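Aminotransferase class I and II (Streptococcus suis 89/1591, PDB 3P6K) probably catalyses transfer of amino groups, or a related reaction of amino acids, using pyridoxal phosphate as cofactor. Local coordinates at residues Y196-E201 against A304-S309; H279-N284 against L348-E353; G139-L144 against T167-D172. All blocks are in the same frame, centred on the assembly; numbering follows the deposited sequence. Where two conformers were deposited one is given.

Contact 1: residues Y196-E201 against A304-S309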
loop_
_atom_site.group_PDB
_atom_site.type_symbol
_atom_site.label_atom_id
_atom_site.label_comp_id
_atom_site.label_asym_id
_atom_site.label_seq_id
_atom_site.Cartn_x
_atom_site.Cartn_y
_atom_site.Cartn_z
ATOM N N TYR B 196 17.507 3.568 5.393
ATOM C CA TYR B 196 18.678 4.442 5.475
ATOM C C TYR B 196 19.974 3.629 5.531
ATOM O O TYR B 196 20.355 3.101 6.604
ATOM C CB TYR B 196 18.592 5.339 6.683
ATOM C CG TYR B 196 17.465 6.310 6.623
ATOM C CD1 TYR B 196 17.592 7.493 5.910
ATOM C CD2 TYR B 196 16.295 6.085 7.328
ATOM C CE1 TYR B 196 16.566 8.416 5.877
ATOM C CE2 TYR B 196 15.272 6.978 7.309
ATOM C CZ TYR B 196 15.401 8.148 6.576
ATOM O OH TYR B 196 14.382 9.049 6.534
ATOM N N ARG B 197 20.609 3.519 4.364
ATOM C CA ARG B 197 21.906 2.867 4.181
ATOM C C ARG B 197 23.023 3.802 4.626
ATOM O O ARG B 197 23.094 4.940 4.151
ATOM C CB ARG B 197 22.139 2.553 2.697
ATOM C CG ARG B 197 23.424 1.775 2.365
ATOM C CD ARG B 197 23.557 1.616 0.891
ATOM N NE ARG B 197 24.712 0.826 0.477
ATOM C CZ ARG B 197 25.959 1.291 0.356
ATOM N NH1 ARG B 197 26.301 2.545 0.692
ATOM N NH2 ARG B 197 26.911 0.463 -0.062
ATOM N N SER B 198 23.899 3.333 5.517
ATOM C CA SER B 198 25.071 4.102 5.918
ATOM C C SER B 198 26.115 4.122 4.803
ATOM O O SER B 198 26.406 3.089 4.192
ATOM C CB SER B 198 25.719 3.505 7.175
ATOM O OG SER B 198 26.875 4.236 7.555
ATOM N N PHE B 199 26.675 5.302 4.554
ATOM C CA PHE B 199 27.793 5.471 3.624
ATOM C C PHE B 199 29.145 5.572 4.377
ATOM O O PHE B 199 30.141 5.941 3.797
ATOM C CB PHE B 199 27.558 6.706 2.753
ATOM C CG PHE B 199 26.496 6.529 1.718
ATOM C CD1 PHE B 199 25.169 6.730 2.031
ATOM C CD2 PHE B 199 26.835 6.221 0.398
ATOM C CE1 PHE B 199 24.183 6.590 1.049
ATOM C CE2 PHE B 199 25.862 6.090 -0.570
ATOM C CZ PHE B 199 24.536 6.268 -0.236
ATOM N N SER B 200 29.160 5.243 5.666
ATOM C CA SER B 200 30.368 5.247 6.492
ATOM C C SER B 200 31.228 4.016 6.221
ATOM O O SER B 200 30.812 3.108 5.500
ATOM C CB SER B 200 29.996 5.275 7.985
ATOM O OG SER B 200 29.431 4.072 8.442
ATOM N N GLU B 201 32.411 3.994 6.828
ATOM C CA GLU B 201 33.340 2.854 6.746
ATOM C C GLU B 201 32.957 1.711 7.681
ATOM O O GLU B 201 33.655 0.699 7.711
ATOM C CB GLU B 201 34.792 3.280 7.099
ATOM C CG GLU B 201 35.372 4.429 6.285
ATOM C CD GLU B 201 35.331 4.176 4.789
ATOM O OE1 GLU B 201 35.620 3.041 4.353
ATOM O OE2 GLU B 201 34.996 5.131 4.040
ATOM N N ALA B 304 25.783 8.309 11.115
ATOM C CA ALA B 304 26.777 7.434 10.442
ATOM C C ALA B 304 26.695 7.607 8.930
ATOM O O ALA B 304 26.435 6.643 8.213
ATOM C CB ALA B 304 26.543 5.949 10.847
ATOM N N VAL B 305 26.930 8.830 8.441
ATOM C CA VAL B 305 26.777 9.209 7.012
ATOM C C VAL B 305 25.477 8.651 6.408
ATOM O O VAL B 305 25.441 7.910 5.405
ATOM C CB VAL B 305 28.035 8.878 6.150
ATOM C CG1 VAL B 305 28.009 9.692 4.841
ATOM C CG2 VAL B 305 29.280 9.207 6.910
ATOM N N VAL B 306 24.414 9.077 7.070
ATOM C CA VAL B 306 23.028 8.770 6.774
ATOM C C VAL B 306 22.355 10.143 6.665
ATOM O O VAL B 306 22.732 11.062 7.389
ATOM C CB VAL B 306 22.506 7.891 7.990
ATOM C CG1 VAL B 306 21.059 7.808 8.088
ATOM C CG2 VAL B 306 23.139 6.481 7.896
ATOM N N SER B 307 21.338 10.272 5.825
ATOM C CA SER B 307 20.743 11.577 5.543
ATOM C C SER B 307 19.778 12.145 6.613
ATOM O O SER B 307 19.145 13.135 6.343
ATOM C CB SER B 307 20.036 11.541 4.182
ATOM O OG SER B 307 18.770 10.918 4.269
ATOM N N THR B 308 19.636 11.506 7.784
ATOM C CA THR B 308 18.769 12.029 8.853
ATOM C C THR B 308 19.687 12.317 10.029
ATOM O O THR B 308 20.749 11.682 10.173
ATOM C CB THR B 308 17.544 11.102 9.195
ATOM O OG1 THR B 308 16.692 11.751 10.164
ATOM C CG2 THR B 308 17.986 9.745 9.712
ATOM N N SER B 309 19.345 13.368 10.779
ATOM C CA SER B 309 20.086 13.776 11.975
ATOM C C SER B 309 19.093 14.267 12.961
ATOM O O SER B 309 17.954 14.622 12.585
ATOM C CB SER B 309 21.124 14.863 11.707
ATOM O OG SER B 309 20.560 16.111 11.335
#
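Ser198 OG is gripped by three bonds at once: it donates to Ala304 O over a short 2.5 Å, accepts from the Ser200 backbone N at 3.1 Å, which closes an ST turn, and accepts from the Ser200 OG hydroxyl at 2.7 Å. The contact joins the loop after strand 189-193 of the large sheet, in a fold-type I aminotransferase, to the loop entering strand 308-313 of the smaller antiparallel sheet. The Ser198 hydroxyl reaches across because it stands opposite its own backbone N (chi1 179°), and the three bonds leave it little freedom to rotate. Next along, Phe199 N donates to Val305 O at 3.0 Å with a nearly straight N-H...O angle of 163°, although the donor lies tilted from the carbonyl plane. Val305 has positive phi, unusual for a beta-branched residue, and turns its side chain toward Phe199 and Ser200; its CG1 touches Phe199 CB at 3.7 Å. Val305 O sits at the edge of the Phe199 ring, while Arg197 NH1 lies over one face and Leu274 and Leu281 of helix 270-294 also pack on Phe199. Val306 spreads its two methyls along the first loop, CG2 against Ser198 CA and CG1 against Tyr196 CB at 3.8 Å. Tyr196 belongs to the active site, for its OH bonds to O3 of the pyridoxal phosphate-lysine residue at position 222. Its ring carries a CH-pi contact, Thr308 CG2 standing 4.3 Å from the Tyr196 ring centroid and only 9° off the normal. The Thr308 hydroxyl is meanwhile tied to Pro166 O. At the rim of the same tyrosine ring and in its plane, Ser307 OG lies 3.7 Å from Tyr196 CE1.

Contact 2: residues H279-N284 against L348-E353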
loop_
_atom_site.group_PDB
_atom_site.type_symbol
_atom_site.label_atom_id
_atom_site.label_comp_id
_atom_site.label_asym_id
_atom_site.label_seq_id
_atom_site.Cartn_x
_atom_site.Cartn_y
_atom_site.Cartn_z
ATOM N N HIS B 279 28.015 11.537 -2.993
ATOM C CA HIS B 279 28.554 12.891 -3.167
ATOM C C HIS B 279 27.626 13.931 -2.521
ATOM O O HIS B 279 28.082 14.776 -1.774
ATOM C CB HIS B 279 28.897 13.180 -4.642
ATOM C CG HIS B 279 30.169 12.522 -5.100
ATOM N ND1 HIS B 279 31.214 13.229 -5.654
ATOM C CD2 HIS B 279 30.589 11.235 -5.022
ATOM C CE1 HIS B 279 32.204 12.402 -5.939
ATOM N NE2 HIS B 279 31.851 11.186 -5.561
ATOM N N ILE B 280 26.323 13.830 -2.771
ATOM C CA ILE B 280 25.321 14.758 -2.189
ATOM C C ILE B 280 25.387 14.737 -0.660
ATOM O O ILE B 280 25.538 15.753 -0.007
ATOM C CB ILE B 280 23.894 14.374 -2.615
ATOM C CG1 ILE B 280 23.674 14.652 -4.098
ATOM C CG2 ILE B 280 22.842 15.134 -1.772
ATOM C CD1 ILE B 280 22.349 14.061 -4.622
ATOM N N LEU B 281 25.317 13.539 -0.113
ATOM C CA LEU B 281 25.337 13.322 1.338
ATOM C C LEU B 281 26.653 13.772 2.003
ATOM O O LEU B 281 26.641 14.442 3.018
ATOM C CB LEU B 281 25.063 11.852 1.596
ATOM C CG LEU B 281 24.240 11.459 2.796
ATOM C CD1 LEU B 281 23.372 10.224 2.420
ATOM C CD2 LEU B 281 25.155 11.239 3.974
ATOM N N GLU B 282 27.784 13.404 1.425
ATOM C CA GLU B 282 29.095 13.824 1.972
ATOM C C GLU B 282 29.277 15.341 1.912
ATOM O O GLU B 282 29.668 15.949 2.921
ATOM C CB GLU B 282 30.244 13.103 1.261
ATOM C CG GLU B 282 30.332 11.620 1.635
ATOM C CD GLU B 282 31.483 10.895 0.953
ATOM O OE1 GLU B 282 32.023 11.419 -0.053
ATOM O OE2 GLU B 282 31.837 9.792 1.414
ATOM N N GLU B 283 28.992 15.934 0.738
ATOM C CA GLU B 283 29.062 17.393 0.562
ATOM C C GLU B 283 28.107 18.086 1.556
ATOM O O GLU B 283 28.534 18.996 2.257
ATOM C CB GLU B 283 28.776 17.866 -0.888
ATOM C CG GLU B 283 29.951 17.704 -1.928
ATOM C CD GLU B 283 29.874 18.694 -3.151
ATOM O OE1 GLU B 283 28.830 19.362 -3.392
ATOM O OE2 GLU B 283 30.886 18.807 -3.895
ATOM N N ASN B 284 26.849 17.625 1.638
ATOM C CA ASN B 284 25.861 18.197 2.579
ATOM C C ASN B 284 26.185 17.944 4.048
ATOM O O ASN B 284 25.989 18.844 4.876
ATOM C CB ASN B 284 24.403 17.779 2.255
ATOM C CG ASN B 284 23.893 18.391 0.994
ATOM O OD1 ASN B 284 24.652 18.999 0.211
ATOM N ND2 ASN B 284 22.594 18.231 0.757
ATOM N N LEU B 348 16.564 16.977 11.452
ATOM C CA LEU B 348 17.035 17.794 10.359
ATOM C C LEU B 348 17.523 16.812 9.303
ATOM O O LEU B 348 18.476 16.067 9.552
ATOM C CB LEU B 348 18.136 18.723 10.855
ATOM C CG LEU B 348 18.640 19.883 9.995
ATOM C CD1 LEU B 348 19.379 20.899 10.871
ATOM C CD2 LEU B 348 19.525 19.408 8.811
ATOM N N GLY B 349 16.838 16.788 8.155
ATOM C CA GLY B 349 17.189 15.954 7.009
ATOM C C GLY B 349 17.983 16.831 6.064
ATOM O O GLY B 349 17.570 17.956 5.763
ATOM N N PHE B 350 19.108 16.312 5.580
ATOM C CA PHE B 350 20.026 17.076 4.755
ATOM C C PHE B 350 20.385 16.409 3.427
ATOM O O PHE B 350 21.356 16.807 2.790
ATOM C CB PHE B 350 21.256 17.442 5.586
ATOM C CG PHE B 350 21.978 16.255 6.124
ATOM C CD1 PHE B 350 21.606 15.698 7.353
ATOM C CD2 PHE B 350 23.000 15.675 5.397
ATOM C CE1 PHE B 350 22.257 14.594 7.853
ATOM C CE2 PHE B 350 23.638 14.566 5.884
ATOM C CZ PHE B 350 23.270 14.028 7.124
ATOM N N ALA B 351 19.561 15.462 2.969
ATOM C CA ALA B 351 19.688 14.865 1.605
ATOM C C ALA B 351 19.028 15.763 0.526
ATOM O O ALA B 351 18.959 15.355 -0.634
ATOM C CB ALA B 351 19.054 13.462 1.558
ATOM N N CYS B 352 18.543 16.956 0.904
ATOM C CA CYS B 352 17.935 17.932 -0.010
ATOM C C CYS B 352 19.012 18.604 -0.859
ATOM O O CYS B 352 20.189 18.365 -0.658
ATOM C CB CYS B 352 17.186 18.997 0.802
ATOM S SG CYS B 352 18.280 19.823 2.003
ATOM N N GLU B 353 18.597 19.446 -1.808
ATOM C CA GLU B 353 19.536 20.164 -2.667
ATOM C C GLU B 353 20.442 21.027 -1.775
ATOM O O GLU B 353 19.999 21.553 -0.739
ATOM C CB GLU B 353 18.818 20.988 -3.723
ATOM C CG GLU B 353 18.058 20.126 -4.776
ATOM C CD GLU B 353 17.300 20.949 -5.809
ATOM O OE1 GLU B 353 17.554 22.177 -5.908
ATOM O OE2 GLU B 353 16.449 20.371 -6.537
#
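Asn284 leans from helix 270-294 onto the turn that follows strand 345-349. Its CB, directed at the turn, lies near the plane of the Phe350 ring at the edge, 4.0 Å from CD2, and also passes 3.2 Å from Phe350 O. CG follows beside Asn284's own backbone N (chi1 -69°), which carries the amide out over the turn. ND2 then meets two carbonyls two residues apart. Phe350 O takes the stronger bond, 2.8 Å from ND2 with an N-H...O angle of 167°, and it sits in the plane of the asparagine amide; Cys352 O is also 2.8 Å from ND2, but the angle of 125° makes this bond weak. One buried nitrogen therefore pins both limbs of the turn, and the first, in-plane bond would fix the rotation of the amide. Beside this polar point Leu281 and Phe350 make an apolar pair: Leu281 CD2 meets Phe350 CE2 obliquely at 4.1 Å, and Leu285 and Leu288 of the same helix back the phenylalanine ring further along. Ile280 CG2 makes a separate, loose approach of 4.1 Å to Ala351 O, a carbonyl whose hydrogen bond comes from Ser30 OG. The turn leads straight into helix 354-368, with Glu353 at its N-cap position and its OE2 salt-bridged to Lys56 of the second subunit. A helix side chain thus holds the turn between strand 345-349 and helix 354-368, consistent with the small C-terminal domain of fold-type I aminotransferases.

Contact 3: residues G139-L144 against T167-D172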
loop_
_atom_site.group_PDB
_atom_site.type_symbol
_atom_site.label_atom_id
_atom_site.label_comp_id
_atom_site.label_asym_id
_atom_site.label_seq_id
_atom_site.Cartn_x
_atom_site.Cartn_y
_atom_site.Cartn_z
ATOM N N GLY B 139 25.291 7.383 22.052
ATOM C CA GLY B 139 25.313 7.587 20.593
ATOM C C GLY B 139 24.017 7.192 19.872
ATOM O O GLY B 139 24.040 6.801 18.708
ATOM N N TRP B 140 22.902 7.264 20.599
ATOM C CA TRP B 140 21.565 6.877 20.118
ATOM C C TRP B 140 21.382 5.371 19.911
ATOM O O TRP B 140 20.416 4.946 19.285
ATOM C CB TRP B 140 21.116 7.691 18.917
ATOM C CG TRP B 140 20.954 9.157 19.199
ATOM C CD1 TRP B 140 21.673 10.193 18.655
ATOM C CD2 TRP B 140 19.968 9.754 20.041
ATOM N NE1 TRP B 140 21.182 11.399 19.100
ATOM C CE2 TRP B 140 20.136 11.161 19.956
ATOM C CE3 TRP B 140 18.949 9.239 20.857
ATOM C CZ2 TRP B 140 19.336 12.064 20.670
ATOM C CZ3 TRP B 140 18.129 10.154 21.585
ATOM C CH2 TRP B 140 18.337 11.550 21.473
ATOM N N LEU B 141 22.270 4.566 20.464
ATOM C CA LEU B 141 22.117 3.130 20.421
ATOM C C LEU B 141 21.478 2.691 21.723
ATOM O O LEU B 141 21.812 3.220 22.771
ATOM C CB LEU B 141 23.461 2.433 20.224
ATOM C CG LEU B 141 24.186 2.674 18.893
ATOM C CD1 LEU B 141 25.458 1.782 18.877
ATOM C CD2 LEU B 141 23.300 2.370 17.732
ATOM N N PRO B 142 20.545 1.728 21.673
ATOM C CA PRO B 142 19.994 1.237 22.928
ATOM C C PRO B 142 20.965 0.272 23.628
ATOM O O PRO B 142 21.992 -0.131 23.055
ATOM C CB PRO B 142 18.717 0.549 22.474
ATOM C CG PRO B 142 19.109 -0.041 21.159
ATOM C CD PRO B 142 20.091 0.904 20.536
ATOM N N ASP B 143 20.621 -0.114 24.853
ATOM C CA ASP B 143 21.477 -0.933 25.688
ATOM C C ASP B 143 21.176 -2.422 25.501
ATOM O O ASP B 143 20.093 -2.870 25.863
ATOM C CB ASP B 143 21.279 -0.503 27.142
ATOM C CG ASP B 143 22.265 -1.165 28.119
ATOM O OD1 ASP B 143 22.887 -2.200 27.851
ATOM O OD2 ASP B 143 22.418 -0.612 29.194
ATOM N N LEU B 144 22.132 -3.185 24.958
ATOM C CA LEU B 144 21.950 -4.628 24.769
ATOM C C LEU B 144 21.740 -5.383 26.083
ATOM O O LEU B 144 21.089 -6.428 26.073
ATOM C CB LEU B 144 23.121 -5.266 24.020
ATOM C CG LEU B 144 23.195 -4.935 22.531
ATOM C CD1 LEU B 144 24.591 -5.232 22.020
ATOM C CD2 LEU B 144 22.105 -5.702 21.745
ATOM N N THR B 167 17.644 9.640 14.295
ATOM C CA THR B 167 19.041 9.890 14.688
ATOM C C THR B 167 20.136 9.685 13.667
ATOM O O THR B 167 21.217 10.289 13.794
ATOM C CB THR B 167 19.389 9.010 15.902
ATOM O OG1 THR B 167 19.348 7.635 15.495
ATOM C CG2 THR B 167 18.361 9.251 17.075
ATOM N N GLY B 168 19.899 8.798 12.697
ATOM C CA GLY B 168 20.932 8.428 11.741
ATOM C C GLY B 168 22.037 7.557 12.340
ATOM O O GLY B 168 23.071 7.355 11.694
ATOM N N ALA B 169 21.826 7.025 13.551
ATOM C CA ALA B 169 22.782 6.129 14.204
ATOM C C ALA B 169 22.563 4.723 13.661
ATOM O O ALA B 169 21.421 4.347 13.406
ATOM C CB ALA B 169 22.577 6.121 15.727
ATOM N N VAL B 170 23.644 3.935 13.571
ATOM C CA VAL B 170 23.600 2.563 13.086
ATOM C C VAL B 170 24.191 1.547 14.036
ATOM O O VAL B 170 25.150 1.833 14.759
ATOM C CB VAL B 170 24.413 2.301 11.749
ATOM C CG1 VAL B 170 23.675 2.751 10.580
ATOM C CG2 VAL B 170 25.861 2.816 11.813
HETATM N N MSE B 171 23.626 0.348 13.965
HETATM C CA MSE B 171 24.157 -0.830 14.625
HETATM C C MSE B 171 25.028 -1.534 13.585
HETATM O O MSE B 171 24.518 -1.978 12.555
HETATM C CB MSE B 171 23.035 -1.753 15.052
HETATM C CG MSE B 171 22.073 -1.160 16.052
HETATM SE SE MSE B 171 20.522 -2.289 16.221
HETATM C CE MSE B 171 19.547 -1.200 17.536
ATOM N N ASP B 172 26.330 -1.618 13.854
ATOM C CA ASP B 172 27.291 -2.301 12.969
ATOM C C ASP B 172 27.261 -3.826 13.160
ATOM O O ASP B 172 26.466 -4.341 13.962
ATOM C CB ASP B 172 28.688 -1.693 13.143
ATOM C CG ASP B 172 29.323 -1.973 14.490
ATOM O OD1 ASP B 172 28.888 -2.881 15.239
ATOM O OD2 ASP B 172 30.334 -1.285 14.757
HETATM O O HOH W 1 19.168 5.330 17.024
#
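The methyl of Thr167 lies over the indole of Trp140 in a CH-pi contact between two loops of the large sheet. Asn165-Pro166-Thr167-Gly168 forms the Asn-Pro-Thr-Gly sequence familiar from class I and II aminotransferases, in the loop between strand 155-161 and helix 173-185; its partner loop follows strand 128-133. Thr167 CG2 stands 3.5 Å from the centroid of the five-membered ring of Trp140, 21° off the normal, in close contact with both CG and CD2 of Trp140. The rings of Phe310 and Tyr345 meet the same indole edge-to-face and so help to fix its plane. Apolar contacts run on along the two loops. Ala169 CB points at the partner loop and rests on Trp140 CB at 3.8 Å and close to Gly139 O, 3.4 Å away. Leu141 sends CD2 over the backbone of the second loop, 3.5 Å from Val170 O and 4.1 Å from Met171 CG. Met171, a selenomethionine, stretches out fully beyond CG, and its side chain crosses that of Pro142 at about a right angle, with CE of Met171 3.7 Å from CD of Pro142; Trp132 and Leu111 of the sheet pack on both residues. Polar links are few, and no direct hydrogen bond spans the loops. Thr167 OG1, placed between its own N and carbonyl carbon (chi1 66°), accepts from Ala169 N to make an ST turn, a placement that leaves the methyl to face the tryptophan. A water supplies the crossing: it donates to Trp140 O at 2.6 Å, and its oxygen lies 2.8 Å from Thr167 OG1.

The three contacts form a chain of neighbours from the large sheet to the small one. Contact 3 closes along the sequence before either of the others opens, whereas the segments of contacts 1 and 2 alternate. Contacts 1 and 3, with centres about 12 Å apart, touch through Ala304 N and Gly168 O, probably hydrogen-bonded; contacts 1 and 2, with centres about 10 Å apart, share the antiparallel sheet, where strands 308-313 and 345-349 are neighbours. Contacts 2 and 3, at 21 Å between centres, do not touch. Residues 304-309 thus lie between loops 196-201 and 167-172 on one side and helix 270-294 with strand 345-349 on the other, close to the cofactor-binding Tyr196.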